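Glycosyl hydrolase (Aspergillus fumigatus, PDB 2X8R) probably cleaves peptidoglycan as a family 25 lysozyme, hydrolysing the beta-1,4 links between N-acetylmuramic acid and N-acetylglucosamine. Local coordinates at residues L56-Y61 against N89-G94; T138-W143 against P169-G174; T178-Q183 against D195-P200. All blocks are in the same frame, centred on the assembly; numbering follows the deposited sequence.

Contact 1 (L56-Y61 against N89-G94); sequences LLRGGY and NRTLPG
The R58 side chain starts between its backbone N and carbonyl carbon (chi1 72°) and bends again at chi2 (-76°), which brings one guanidinium face over R90 CB and its edge to T91. NH1 gives a hydrogen bond to T91 OG1 at 2.9 Å, close to the guanidinium plane. It also makes a weak, bent one to R90 O at 3.1 Å. R90 CB is 3.6 Å from R58 NH1. R90 is bent at chi2 and chi3. Its NH2 reaches L56 O at 2.7 Å in a nearly straight bond (169°), entering from above the carbonyl plane. The backbones form a single bridge, R58 with T91. R58 N binds R90 O at 3.0 Å, and L92 N binds R58 O at 2.9 Å. Water 1 joins R58 NH2 to T91 OG1. T52 takes R58 NE on its OG1 and R90 NH2 on its carbonyl, and D88 holds T91 OG1. Strand 57-63 lies in the barrel sheet, parallel to 26-35 on one side and 95-97 on the other. Segment 89-94 is the loop running into 95-97, bridged to 57-63 ahead of it. Helix 44-53 covers R58, while L57 and L92 meet L204 of helix 201-209.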
ATOM      1  N   LEU A  56       1.305   6.081  16.044  1.00  9.39           N
ATOM      2  CA  LEU A  56       0.484   5.637  14.895  1.00  9.82           C
ATOM      3  C   LEU A  56       0.750   4.188  14.571  1.00  9.80           C
ATOM      4  O   LEU A  56       1.856   3.704  14.785  1.00 10.64           O
ATOM      5  CB  LEU A  56       0.770   6.457  13.611  1.00 10.54           C
ATOM      6  CG  LEU A  56       0.470   7.957  13.688  1.00 11.76           C
ATOM      7  CD1 LEU A  56       1.113   8.742  12.532  1.00 12.82           C
ATOM      8  CD2 LEU A  56      -0.994   8.124  13.548  1.00 12.33           C
ATOM      9  N   LEU A  57      -0.268   3.501  14.060  1.00  7.93           N
ATOM     10  CA  LEU A  57      -0.059   2.260  13.334  1.00  8.09           C
ATOM     11  C   LEU A  57       0.722   2.640  12.052  1.00  7.49           C
ATOM     12  O   LEU A  57       0.461   3.691  11.451  1.00  7.09           O
ATOM     13  CB  LEU A  57      -1.415   1.655  12.991  1.00  8.18           C
ATOM     14  CG  LEU A  57      -2.189   1.071  14.161  1.00  9.49           C
ATOM     15  CD1 LEU A  57      -3.554   0.670  13.656  1.00  9.46           C
ATOM     16  CD2 LEU A  57      -1.451  -0.112  14.716  1.00 10.09           C
ATOM     17  N   ARG A  58       1.670   1.818  11.616  1.00  6.83           N
ATOM     18  CA  ARG A  58       2.411   2.153  10.401  1.00  6.90           C
ATOM     19  C   ARG A  58       2.842   0.901   9.699  1.00  6.67           C
ATOM     20  O   ARG A  58       2.982  -0.150  10.327  1.00  7.44           O
ATOM     21  CB  ARG A  58       3.630   3.075  10.678  1.00  6.84           C
ATOM     22  CG  ARG A  58       4.802   2.387  11.390  1.00  7.17           C
ATOM     23  CD  ARG A  58       4.497   2.183  12.872  1.00  7.99           C
ATOM     24  NE  ARG A  58       5.693   1.687  13.568  1.00  8.20           N
ATOM     25  CZ  ARG A  58       6.006   0.393  13.674  1.00  9.29           C
ATOM     26  NH1 ARG A  58       5.227  -0.548  13.130  1.00  9.92           N
ATOM     27  NH2 ARG A  58       7.139   0.032  14.291  1.00  9.29           N
ATOM     28  N   GLY A  59       3.031   1.018   8.387  1.00  6.98           N
ATOM     29  CA  GLY A  59       3.591  -0.080   7.593  1.00  6.86           C
ATOM     30  C   GLY A  59       4.334   0.516   6.407  1.00  6.93           C
ATOM     31  O   GLY A  59       4.279   1.757   6.161  1.00  7.80           O
ATOM     32  N   GLY A  60       5.096  -0.330   5.711  1.00  7.19           N
ATOM     33  CA  GLY A  60       5.844   0.147   4.536  1.00  6.67           C
ATOM     34  C   GLY A  60       5.085  -0.110   3.249  1.00  6.38           C
ATOM     35  O   GLY A  60       4.122  -0.900   3.234  1.00  5.76           O
ATOM     36  N   TYR A  61       5.495   0.566   2.163  1.00  5.78           N
ATOM     37  CA  TYR A  61       4.994   0.145   0.873  1.00  5.72           C
ATOM     38  C   TYR A  61       6.102   0.100  -0.151  1.00  5.64           C
ATOM     39  O   TYR A  61       7.129   0.760   0.038  1.00  5.52           O
ATOM     40  CB  TYR A  61       3.789   1.008   0.412  1.00  5.93           C
ATOM     41  CG  TYR A  61       4.054   2.431  -0.103  1.00  6.46           C
ATOM     42  CD1 TYR A  61       4.483   2.651  -1.400  1.00  6.54           C
ATOM     43  CD2 TYR A  61       3.768   3.556   0.700  1.00  6.20           C
ATOM     44  CE1 TYR A  61       4.645   3.969  -1.899  1.00  6.43           C
ATOM     45  CE2 TYR A  61       3.903   4.855   0.198  1.00  6.39           C
ATOM     46  CZ  TYR A  61       4.341   5.053  -1.089  1.00  6.80           C
ATOM     47  OH  TYR A  61       4.510   6.348  -1.598  1.00  7.55           O
ATOM     48  N   ASN A  89       1.370  -5.063  17.682  1.00 10.23           N
ATOM     49  CA  ASN A  89       0.391  -3.986  17.978  1.00 11.44           C
ATOM     50  C   ASN A  89       0.676  -2.670  17.259  1.00 11.59           C
ATOM     51  O   ASN A  89      -0.000  -1.639  17.516  1.00 11.20           O
ATOM     52  CB  ASN A  89       0.262  -3.728  19.482  1.00 13.78           C
ATOM     53  CG  ASN A  89      -0.407  -4.876  20.217  1.00 15.58           C
ATOM     54  OD1 ASN A  89      -1.113  -5.674  19.634  1.00 16.40           O
ATOM     55  ND2 ASN A  89      -0.147  -4.969  21.527  1.00 19.08           N
ATOM     56  N   ARG A  90       1.662  -2.676  16.368  1.00  9.60           N
ATOM     57  CA  ARG A  90       2.076  -1.424  15.744  1.00  9.55           C
ATOM     58  C   ARG A  90       2.085  -1.412  14.223  1.00  8.74           C
ATOM     59  O   ARG A  90       2.206  -0.322  13.611  1.00  8.14           O
ATOM     60  CB  ARG A  90       3.476  -1.045  16.238  1.00 12.02           C
ATOM     61  CG  ARG A  90       3.571  -0.864  17.753  1.00 17.45           C
ATOM     62  CD  ARG A  90       2.617   0.238  18.238  1.00 22.30           C
ATOM     63  NE  ARG A  90       2.698   1.480  17.454  1.00 27.88           N
ATOM     64  CZ  ARG A  90       3.328   2.599  17.836  1.00 33.61           C
ATOM     65  NH1 ARG A  90       3.949   2.693  19.022  1.00 26.95           N
ATOM     66  NH2 ARG A  90       3.322   3.648  17.021  1.00 31.48           N
ATOM     67  N   THR A  91       1.940  -2.606  13.628  1.00  7.75           N
ATOM     68  CA  THR A  91       2.391  -2.758  12.226  1.00  7.20           C
ATOM     69  C   THR A  91       1.279  -3.164  11.257  1.00  7.52           C
ATOM     70  O   THR A  91       0.656  -4.198  11.441  1.00  7.67           O
ATOM     71  CB  THR A  91       3.615  -3.723  12.123  1.00  6.87           C
ATOM     72  OG1 THR A  91       4.528  -3.380  13.149  1.00  6.86           O
ATOM     73  CG2 THR A  91       4.360  -3.524  10.807  1.00  6.31           C
ATOM     74  N   LEU A  92       1.084  -2.359  10.199  1.00  7.40           N
ATOM     75  CA  LEU A  92       0.164  -2.753   9.127  1.00  7.63           C
ATOM     76  C   LEU A  92       0.883  -3.745   8.201  1.00  7.30           C
ATOM     77  O   LEU A  92       2.115  -3.705   8.058  1.00  6.36           O
ATOM     78  CB  LEU A  92      -0.277  -1.540   8.327  1.00  9.72           C
ATOM     79  CG  LEU A  92      -1.127  -0.497   9.074  1.00 11.92           C
ATOM     80  CD1 LEU A  92      -1.391   0.683   8.099  1.00 15.48           C
ATOM     81  CD2 LEU A  92      -2.392  -1.084   9.623  1.00 13.51           C
ATOM     82  N   PRO A  93       0.133  -4.651   7.583  1.00  6.66           N
ATOM     83  CA  PRO A  93       0.816  -5.473   6.569  1.00  7.54           C
ATOM     84  C   PRO A  93       1.390  -4.591   5.440  1.00  6.84           C
ATOM     85  O   PRO A  93       0.795  -3.547   5.103  1.00  7.57           O
ATOM     86  CB  PRO A  93      -0.306  -6.350   5.988  1.00  7.76           C
ATOM     87  CG  PRO A  93      -1.583  -5.713   6.441  1.00  8.31           C
ATOM     88  CD  PRO A  93      -1.326  -4.851   7.623  1.00  8.24           C
ATOM     89  N   GLY A  94       2.516  -5.006   4.859  1.00  6.19           N
ATOM     90  CA  GLY A  94       3.152  -4.246   3.757  1.00  6.25           C
ATOM     91  C   GLY A  94       2.164  -4.054   2.609  1.00  5.93           C
ATOM     92  O   GLY A  94       1.288  -4.865   2.378  1.00  7.07           O
TER
HETATM   93  O   HOH W   1       7.505  -2.738  14.323  1.00 12.79           O
HETATM   94  O   HOH W   2       4.626  -3.159   6.681  1.00  8.47           O

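Contact 2 (T138-W143 against P169-G174); sequences TTADWW and PKTIPG
The backbones come nearest at A140 and P173, whose CA atoms are 5.1 Å apart, and no hydrogen bond joins the two segments. The setting is the start of a helix that follows a strand of the TIM-barrel-like fold, here strand 135-138 leading into helix 140-147. T139 is the N-cap of that helix. Its OG1 accepts from W142 N at 2.9 Å, and the Y100 hydroxyl bonds to the same oxygen. The segment 169-174 belongs to the loop between strands 159-162 and 181-185, and it is laid against the first turn of the helix.

Two helix side chains receive it. A140 CB touches T171 O at 3.7 Å and T171 CG2 at 4.0 Å. It is also 4.3 Å from P173 CD, so the small methyl group lies against both residues. W143 carries the deeper half of the contact. With chi1 near -162° the indole is turned toward P173 and crosses it at about a right angle. P173 CB meets W143 CD1 at 3.8 Å in an oblique, purely apolar approach. The rings of W176 and F153 pack edge-to-face with the same indole, and I119 of helix 112-130 touches it. P173 is also backed by L159 and N149. The polar atoms at this end are served from elsewhere: W143 NE1 bonds to A150 O, while G174 N, 3.9 Å from W143 CD1, bonds to N149 OD1.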
ATOM      1  N   THR A 138      -4.035   0.208  -5.857  1.00  6.64           N
ATOM      2  CA  THR A 138      -4.149   0.422  -7.294  1.00  6.79           C
ATOM      3  C   THR A 138      -5.355   1.311  -7.578  1.00  7.36           C
ATOM      4  O   THR A 138      -5.972   1.830  -6.636  1.00  6.12           O
ATOM      5  CB  THR A 138      -4.242  -0.950  -8.013  1.00  7.08           C
ATOM      6  OG1 THR A 138      -4.031  -0.789  -9.435  1.00  7.10           O
ATOM      7  CG2 THR A 138      -5.603  -1.594  -7.742  1.00  7.65           C
ATOM      8  N   THR A 139      -5.613   1.564  -8.858  1.00  6.84           N
ATOM      9  CA  THR A 139      -6.879   2.171  -9.243  1.00  7.54           C
ATOM     10  C   THR A 139      -7.700   1.149  -9.998  1.00  7.73           C
ATOM     11  O   THR A 139      -7.154   0.211 -10.579  1.00  7.53           O
ATOM     12  CB  THR A 139      -6.723   3.433 -10.130  1.00  7.16           C
ATOM     13  OG1 THR A 139      -6.142   3.066 -11.391  1.00  7.75           O
ATOM     14  CG2 THR A 139      -5.810   4.497  -9.453  1.00  7.41           C
ATOM     15  N   ALA A 140      -9.019   1.361 -10.059  1.00  7.94           N
ATOM     16  CA  ALA A 140      -9.859   0.441 -10.842  1.00  9.29           C
ATOM     17  C   ALA A 140      -9.439   0.466 -12.330  1.00  8.85           C
ATOM     18  O   ALA A 140      -9.366  -0.582 -12.974  1.00  8.76           O
ATOM     19  CB  ALA A 140     -11.345   0.788 -10.671  1.00  9.97           C
ATOM     20  N   ASP A 141      -9.143   1.664 -12.835  1.00  9.40           N
ATOM     21  CA  ASP A 141      -8.745   1.875 -14.225  1.00  9.00           C
ATOM     22  C   ASP A 141      -7.477   1.077 -14.528  1.00  8.29           C
ATOM     23  O   ASP A 141      -7.395   0.366 -15.541  1.00  8.36           O
ATOM     24  CB  ASP A 141      -8.466   3.361 -14.490  1.00 10.65           C
ATOM     25  CG  ASP A 141      -7.734   3.556 -15.798  1.00 11.78           C
ATOM     26  OD1 ASP A 141      -8.424   3.541 -16.828  1.00 13.07           O
ATOM     27  OD2 ASP A 141      -6.481   3.648 -15.784  1.00 13.55           O
ATOM     28  N   TRP A 142      -6.470   1.203 -13.647  1.00  7.49           N
ATOM     29  CA  TRP A 142      -5.224   0.502 -13.901  1.00  7.66           C
ATOM     30  C   TRP A 142      -5.415  -1.025 -13.855  1.00  7.02           C
ATOM     31  O   TRP A 142      -4.959  -1.749 -14.738  1.00  7.06           O
ATOM     32  CB  TRP A 142      -4.174   0.956 -12.885  1.00  6.71           C
ATOM     33  CG  TRP A 142      -2.781   0.388 -13.293  1.00  6.94           C
ATOM     34  CD1 TRP A 142      -1.822   1.020 -14.007  1.00  6.95           C
ATOM     35  CD2 TRP A 142      -2.260  -0.916 -12.970  1.00  7.01           C
ATOM     36  NE1 TRP A 142      -0.712   0.192 -14.158  1.00  6.67           N
ATOM     37  CE2 TRP A 142      -0.975  -1.009 -13.559  1.00  6.64           C
ATOM     38  CE3 TRP A 142      -2.775  -2.026 -12.281  1.00  6.99           C
ATOM     39  CZ2 TRP A 142      -0.163  -2.173 -13.448  1.00  7.32           C
ATOM     40  CZ3 TRP A 142      -2.001  -3.189 -12.182  1.00  6.87           C
ATOM     41  CH2 TRP A 142      -0.701  -3.255 -12.760  1.00  7.63           C
ATOM     42  N   TRP A 143      -6.128  -1.508 -12.828  1.00  6.76           N
ATOM     43  CA  TRP A 143      -6.375  -2.919 -12.671  1.00  7.50           C
ATOM     44  C   TRP A 143      -7.094  -3.491 -13.900  1.00  7.38           C
ATOM     45  O   TRP A 143      -6.753  -4.588 -14.373  1.00  7.76           O
ATOM     46  CB  TRP A 143      -7.203  -3.191 -11.405  1.00  7.94           C
ATOM     47  CG  TRP A 143      -7.118  -4.601 -10.963  1.00  8.55           C
ATOM     48  CD1 TRP A 143      -8.066  -5.582 -11.151  1.00  8.60           C
ATOM     49  CD2 TRP A 143      -6.016  -5.229 -10.287  1.00  8.32           C
ATOM     50  NE1 TRP A 143      -7.619  -6.788 -10.620  1.00  8.55           N
ATOM     51  CE2 TRP A 143      -6.384  -6.593 -10.061  1.00  8.32           C
ATOM     52  CE3 TRP A 143      -4.785  -4.771  -9.818  1.00  8.92           C
ATOM     53  CZ2 TRP A 143      -5.540  -7.504  -9.408  1.00  9.09           C
ATOM     54  CZ3 TRP A 143      -3.948  -5.690  -9.143  1.00  9.12           C
ATOM     55  CH2 TRP A 143      -4.335  -7.037  -8.955  1.00  8.92           C
ATOM     56  N   PRO A 169     -15.522   5.148  -3.654  1.00 13.67           N
ATOM     57  CA  PRO A 169     -15.386   4.586  -4.995  1.00 15.63           C
ATOM     58  C   PRO A 169     -16.602   3.782  -5.406  1.00 15.86           C
ATOM     59  O   PRO A 169     -17.099   3.009  -4.614  1.00 15.35           O
ATOM     60  CB  PRO A 169     -14.202   3.619  -4.839  1.00 14.96           C
ATOM     61  CG  PRO A 169     -13.441   4.124  -3.725  1.00 15.65           C
ATOM     62  CD  PRO A 169     -14.354   4.840  -2.800  1.00 14.62           C
ATOM     63  N   LYS A 170     -17.046   3.950  -6.646  1.00 19.21           N
ATOM     64  CA  LYS A 170     -18.239   3.273  -7.119  1.00 21.13           C
ATOM     65  C   LYS A 170     -17.871   2.032  -7.930  1.00 20.72           C
ATOM     66  O   LYS A 170     -18.669   1.094  -8.051  1.00 25.79           O
ATOM     67  CB  LYS A 170     -19.127   4.244  -7.924  1.00 25.52           C
ATOM     68  N   THR A 171     -16.640   1.997  -8.426  1.00 15.66           N
ATOM     69  CA  THR A 171     -16.190   0.872  -9.245  1.00 15.31           C
ATOM     70  C   THR A 171     -15.148   0.125  -8.435  1.00 13.03           C
ATOM     71  O   THR A 171     -14.100   0.702  -8.131  1.00 12.53           O
ATOM     72  CB  THR A 171     -15.580   1.343 -10.571  1.00 17.38           C
ATOM     73  OG1 THR A 171     -16.542   2.162 -11.249  1.00 18.66           O
ATOM     74  CG2 THR A 171     -15.208   0.142 -11.456  1.00 18.98           C
ATOM     75  N   ILE A 172     -15.466  -1.115  -8.083  1.00 12.93           N
ATOM     76  CA  ILE A 172     -14.550  -1.971  -7.294  1.00 11.28           C
ATOM     77  C   ILE A 172     -13.948  -3.013  -8.222  1.00 10.89           C
ATOM     78  O   ILE A 172     -14.666  -3.832  -8.805  1.00 11.44           O
ATOM     79  CB  ILE A 172     -15.269  -2.725  -6.166  1.00 11.18           C
ATOM     80  CG1 ILE A 172     -16.129  -1.778  -5.292  1.00 11.51           C
ATOM     81  CG2 ILE A 172     -14.258  -3.539  -5.340  1.00 11.63           C
ATOM     82  CD1 ILE A 172     -15.386  -0.525  -4.762  1.00 13.26           C
ATOM     83  N   PRO A 173     -12.609  -3.041  -8.305  1.00 11.03           N
ATOM     84  CA  PRO A 173     -11.953  -3.905  -9.291  1.00  9.67           C
ATOM     85  C   PRO A 173     -11.999  -5.379  -8.919  1.00  9.27           C
ATOM     86  O   PRO A 173     -12.265  -5.762  -7.755  1.00  8.92           O
ATOM     87  CB  PRO A 173     -10.506  -3.405  -9.279  1.00  9.96           C
ATOM     88  CG  PRO A 173     -10.329  -2.873  -7.868  1.00 10.32           C
ATOM     89  CD  PRO A 173     -11.644  -2.209  -7.561  1.00  9.95           C
ATOM     90  N   GLY A 174     -11.684  -6.217  -9.906  1.00  9.78           N
ATOM     91  CA  GLY A 174     -11.412  -7.643  -9.604  1.00  9.70           C
ATOM     92  C   GLY A 174     -12.581  -8.343  -8.927  1.00 10.98           C
ATOM     93  O   GLY A 174     -13.745  -8.057  -9.231  1.00 11.99           O
TER

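Contact 3 (T178-Q183 against D195-P200); sequences TWTIWQ and DKFNGP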
ATOM      1  N   THR A 178     -15.185  -5.118  -1.473  1.00 11.81           N
ATOM      2  CA  THR A 178     -15.136  -3.674  -1.243  1.00 11.04           C
ATOM      3  C   THR A 178     -13.679  -3.306  -0.966  1.00 10.57           C
ATOM      4  O   THR A 178     -12.827  -4.180  -0.978  1.00 12.15           O
ATOM      5  CB  THR A 178     -16.126  -3.178  -0.096  1.00 12.03           C
ATOM      6  OG1 THR A 178     -16.183  -1.746  -0.133  1.00 15.10           O
ATOM      7  CG2 THR A 178     -15.670  -3.643   1.259  1.00 11.53           C
ATOM      8  N   TRP A 179     -13.388  -2.033  -0.778  1.00  9.94           N
ATOM      9  CA  TRP A 179     -12.042  -1.601  -0.406  1.00  8.81           C
ATOM     10  C   TRP A 179     -11.859  -1.742   1.085  1.00  8.53           C
ATOM     11  O   TRP A 179     -12.822  -1.599   1.869  1.00  8.66           O
ATOM     12  CB  TRP A 179     -11.834  -0.131  -0.851  1.00 10.03           C
ATOM     13  CG  TRP A 179     -13.020   0.782  -0.516  1.00  9.89           C
ATOM     14  CD1 TRP A 179     -14.156   0.996  -1.289  1.00  9.54           C
ATOM     15  CD2 TRP A 179     -13.178   1.605   0.658  1.00  9.00           C
ATOM     16  NE1 TRP A 179     -14.967   1.894  -0.669  1.00  9.39           N
ATOM     17  CE2 TRP A 179     -14.399   2.290   0.519  1.00 10.10           C
ATOM     18  CE3 TRP A 179     -12.369   1.878   1.773  1.00  9.93           C
ATOM     19  CZ2 TRP A 179     -14.876   3.195   1.498  1.00 10.34           C
ATOM     20  CZ3 TRP A 179     -12.834   2.775   2.758  1.00 10.34           C
ATOM     21  CH2 TRP A 179     -14.074   3.425   2.606  1.00  9.53           C
ATOM     22  N   THR A 180     -10.625  -2.020   1.497  1.00  7.97           N
ATOM     23  CA  THR A 180     -10.223  -1.952   2.907  1.00  7.87           C
ATOM     24  C   THR A 180      -9.775  -0.530   3.260  1.00  7.18           C
ATOM     25  O   THR A 180     -10.134  -0.030   4.303  1.00  8.26           O
ATOM     26  CB  THR A 180      -9.132  -2.971   3.228  1.00  8.00           C
ATOM     27  OG1 THR A 180      -9.612  -4.299   2.957  1.00  9.23           O
ATOM     28  CG2 THR A 180      -8.671  -2.876   4.693  1.00  8.97           C
ATOM     29  N   ILE A 181      -9.014   0.109   2.362  0.50  7.82           N
ATOM     30  CA  ILE A 181      -8.586   1.507   2.507  0.50  7.69           C
ATOM     31  C   ILE A 181      -8.885   2.248   1.205  0.50  7.32           C
ATOM     32  O   ILE A 181      -8.626   1.724   0.125  0.50  8.20           O
ATOM     33  CB  ILE A 181      -7.057   1.624   2.709  0.50  8.03           C
ATOM     34  CG1 ILE A 181      -6.588   0.759   3.864  0.50  8.69           C
ATOM     35  CG2 ILE A 181      -6.640   3.088   2.933  0.50  7.99           C
ATOM     36  CD1 ILE A 181      -7.187   1.118   5.132  0.50  9.35           C
ATOM     37  N   TRP A 182      -9.395   3.473   1.315  1.00  6.70           N
ATOM     38  CA  TRP A 182      -9.712   4.298   0.146  1.00  7.04           C
ATOM     39  C   TRP A 182      -8.764   5.473   0.192  1.00  7.05           C
ATOM     40  O   TRP A 182      -8.733   6.194   1.194  1.00  6.48           O
ATOM     41  CB  TRP A 182     -11.162   4.799   0.324  1.00  7.70           C
ATOM     42  CG  TRP A 182     -11.566   5.898  -0.593  1.00  8.21           C
ATOM     43  CD1 TRP A 182     -11.101   6.124  -1.869  1.00  8.65           C
ATOM     44  CD2 TRP A 182     -12.571   6.907  -0.343  1.00  9.46           C
ATOM     45  NE1 TRP A 182     -11.755   7.215  -2.422  1.00  8.96           N
ATOM     46  CE2 TRP A 182     -12.625   7.733  -1.494  1.00  9.53           C
ATOM     47  CE3 TRP A 182     -13.372   7.226   0.758  1.00 10.44           C
ATOM     48  CZ2 TRP A 182     -13.482   8.834  -1.593  1.00 10.21           C
ATOM     49  CZ3 TRP A 182     -14.229   8.321   0.668  1.00 10.62           C
ATOM     50  CH2 TRP A 182     -14.278   9.120  -0.515  1.00 11.07           C
ATOM     51  N   GLN A 183      -7.953   5.638  -0.854  1.00  6.73           N
ATOM     52  CA  GLN A 183      -7.122   6.832  -0.930  1.00  7.97           C
ATOM     53  C   GLN A 183      -7.923   7.902  -1.619  1.00  8.41           C
ATOM     54  O   GLN A 183      -8.221   7.821  -2.832  1.00  7.75           O
ATOM     55  CB  GLN A 183      -5.799   6.544  -1.643  1.00  8.02           C
ATOM     56  CG  GLN A 183      -4.801   7.730  -1.589  1.00  8.24           C
ATOM     57  CD  GLN A 183      -3.654   7.485  -2.487  1.00  8.71           C
ATOM     58  OE1 GLN A 183      -3.797   7.549  -3.717  1.00  9.78           O
ATOM     59  NE2 GLN A 183      -2.509   7.110  -1.900  1.00  9.51           N
ATOM     60  N   ASP A 195      -5.952   8.898   3.336  1.00  8.91           N
ATOM     61  CA  ASP A 195      -6.501   7.541   3.273  1.00  8.94           C
ATOM     62  C   ASP A 195      -7.579   7.331   4.310  1.00  8.92           C
ATOM     63  O   ASP A 195      -7.536   7.938   5.358  1.00  8.90           O
ATOM     64  CB  ASP A 195      -5.423   6.499   3.553  1.00  8.36           C
ATOM     65  CG  ASP A 195      -4.390   6.479   2.501  1.00  9.52           C
ATOM     66  OD1 ASP A 195      -4.721   6.108   1.374  1.00  8.80           O
ATOM     67  OD2 ASP A 195      -3.235   6.880   2.782  1.00 10.55           O
ATOM     68  N   LYS A 196      -8.551   6.487   3.987  1.00  9.39           N
ATOM     69  CA  LYS A 196      -9.649   6.167   4.917  1.00 10.25           C
ATOM     70  C   LYS A 196      -9.794   4.673   5.066  1.00  8.72           C
ATOM     71  O   LYS A 196     -10.040   3.979   4.092  1.00  7.69           O
ATOM     72  CB  LYS A 196     -10.976   6.732   4.359  1.00 11.37           C
ATOM     73  CG  LYS A 196     -10.925   8.211   4.102  1.00 15.15           C
ATOM     74  CD  LYS A 196     -10.599   8.979   5.348  1.00 17.50           C
ATOM     75  CE  LYS A 196     -11.799   9.780   5.868  1.00 26.22           C
ATOM     76  NZ  LYS A 196     -11.977  11.004   5.050  1.00 29.55           N
ATOM     77  N   PHE A 197      -9.683   4.163   6.285  1.00  7.70           N
ATOM     78  CA  PHE A 197      -9.870   2.745   6.503  1.00  7.97           C
ATOM     79  C   PHE A 197     -11.366   2.468   6.623  1.00  8.36           C
ATOM     80  O   PHE A 197     -12.057   3.239   7.272  1.00  7.64           O
ATOM     81  CB  PHE A 197      -9.109   2.307   7.769  1.00  8.31           C
ATOM     82  CG  PHE A 197      -9.518   0.942   8.255  1.00  8.44           C
ATOM     83  CD1 PHE A 197      -8.958  -0.221   7.697  1.00  8.56           C
ATOM     84  CD2 PHE A 197     -10.501   0.804   9.231  1.00  9.03           C
ATOM     85  CE1 PHE A 197      -9.374  -1.502   8.112  1.00  8.50           C
ATOM     86  CE2 PHE A 197     -10.941  -0.489   9.639  1.00  8.67           C
ATOM     87  CZ  PHE A 197     -10.372  -1.634   9.062  1.00  8.46           C
ATOM     88  N   ASN A 198     -11.832   1.357   6.057  1.00  8.58           N
ATOM     89  CA  ASN A 198     -13.288   1.039   6.010  1.00  9.03           C
ATOM     90  C   ASN A 198     -13.697   0.316   7.289  1.00  8.36           C
ATOM     91  O   ASN A 198     -13.683  -0.925   7.351  1.00 10.04           O
ATOM     92  CB  ASN A 198     -13.557   0.152   4.798  1.00 10.55           C
ATOM     93  CG  ASN A 198     -15.019   0.162   4.337  1.00 12.31           C
ATOM     94  OD1 ASN A 198     -15.941   0.596   5.057  1.00 14.44           O
ATOM     95  ND2 ASN A 198     -15.239  -0.371   3.151  1.00 13.06           N
ATOM     96  N   GLY A 199     -14.089   1.092   8.284  1.00  8.49           N
ATOM     97  CA  GLY A 199     -14.600   0.529   9.538  1.00  8.87           C
ATOM     98  C   GLY A 199     -14.056   1.245  10.747  1.00  8.60           C
ATOM     99  O   GLY A 199     -13.340   2.233  10.634  1.00  8.39           O
ATOM    100  N   PRO A 200     -14.357   0.714  11.936  1.00  9.50           N
ATOM    101  CA  PRO A 200     -13.899   1.329  13.166  1.00  8.28           C
ATOM    102  C   PRO A 200     -12.461   0.918  13.549  1.00  9.05           C
ATOM    103  O   PRO A 200     -11.910  -0.045  13.001  1.00  7.92           O
ATOM    104  CB  PRO A 200     -14.911   0.769  14.181  1.00  8.68           C
ATOM    105  CG  PRO A 200     -15.214  -0.592  13.654  1.00  9.08           C
ATOM    106  CD  PRO A 200     -15.278  -0.412  12.172  1.00  9.62           C
TER
HETATM  107  O   HOH W   3     -17.583  -0.349   1.451  1.00 22.76           O
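The W179 indole has the N198 amide over one face. N198 ND2 sits 3.6 Å above the ring plane, over its centre, and amide and ring planes are only 21° apart. A chi1 of 45°, with W179 CG between its backbone N and carbonyl carbon, turns the indole to present that face to the N198 amide. W182 CB lies on the opposite face, toward the rim, 3.5 Å from the plane. N198 ND2 also donates to W179 O at 3.0 Å, almost straight (167°) and in the plane of the amide. Water 3 accepts from ND2 as well.

Next comes the backbone ladder of an antiparallel beta hairpin, strands 181-185 and 193-198. N198 N binds T180 O at 2.8 Å. W182 and K196 form the hydrogen-bonded pair, with W182 N to K196 O at 2.9 Å and K196 N to W182 O at 2.8 Å. I181 with F197 and Q183 with D195 are the non-hydrogen-bonded pairs, and their side chains share one face. There, in the conformer given, I181 CD1 lies at the edge of the F197 ring. F28 of strand 26-35 touches both residues, and helix 201-209 covers F197 through Q203, L204 and L207. Further along this face D195 OD1 touches Q183 CB at 3.2 Å. The Q183 amide is held by D8, Y137 and Y164.

The chemistry thus changes along the hairpin, from polar to apolar and back to polar. W179 O and water 3 accept from N198 ND2, and with an indole face beneath it the amide should be fixed in its rotation.

The contacts follow one another along the chain, each closing before the next opens. Contacts 2 and 3 touch, with centres 14 Å apart. P169 of contact 2 packs against both tryptophans of contact 3: its CD is 3.5 Å from W182 NE1 and 3.7 Å from W179 NE1. I172 adds a further touch on W179. Contact 1 stands apart, about 15 Å from contact 3 and 23 Å from contact 2 between centres. Contacts 1 and 3 reach the same sheet and share helix 201-209 and F28 as cover. Segment 89-94 leads straight into strand 95-97, at whose end lies the DXE motif, probably catalytic as in the family. Y100, next in the chain, bonds to T139 and D141 of contact 2.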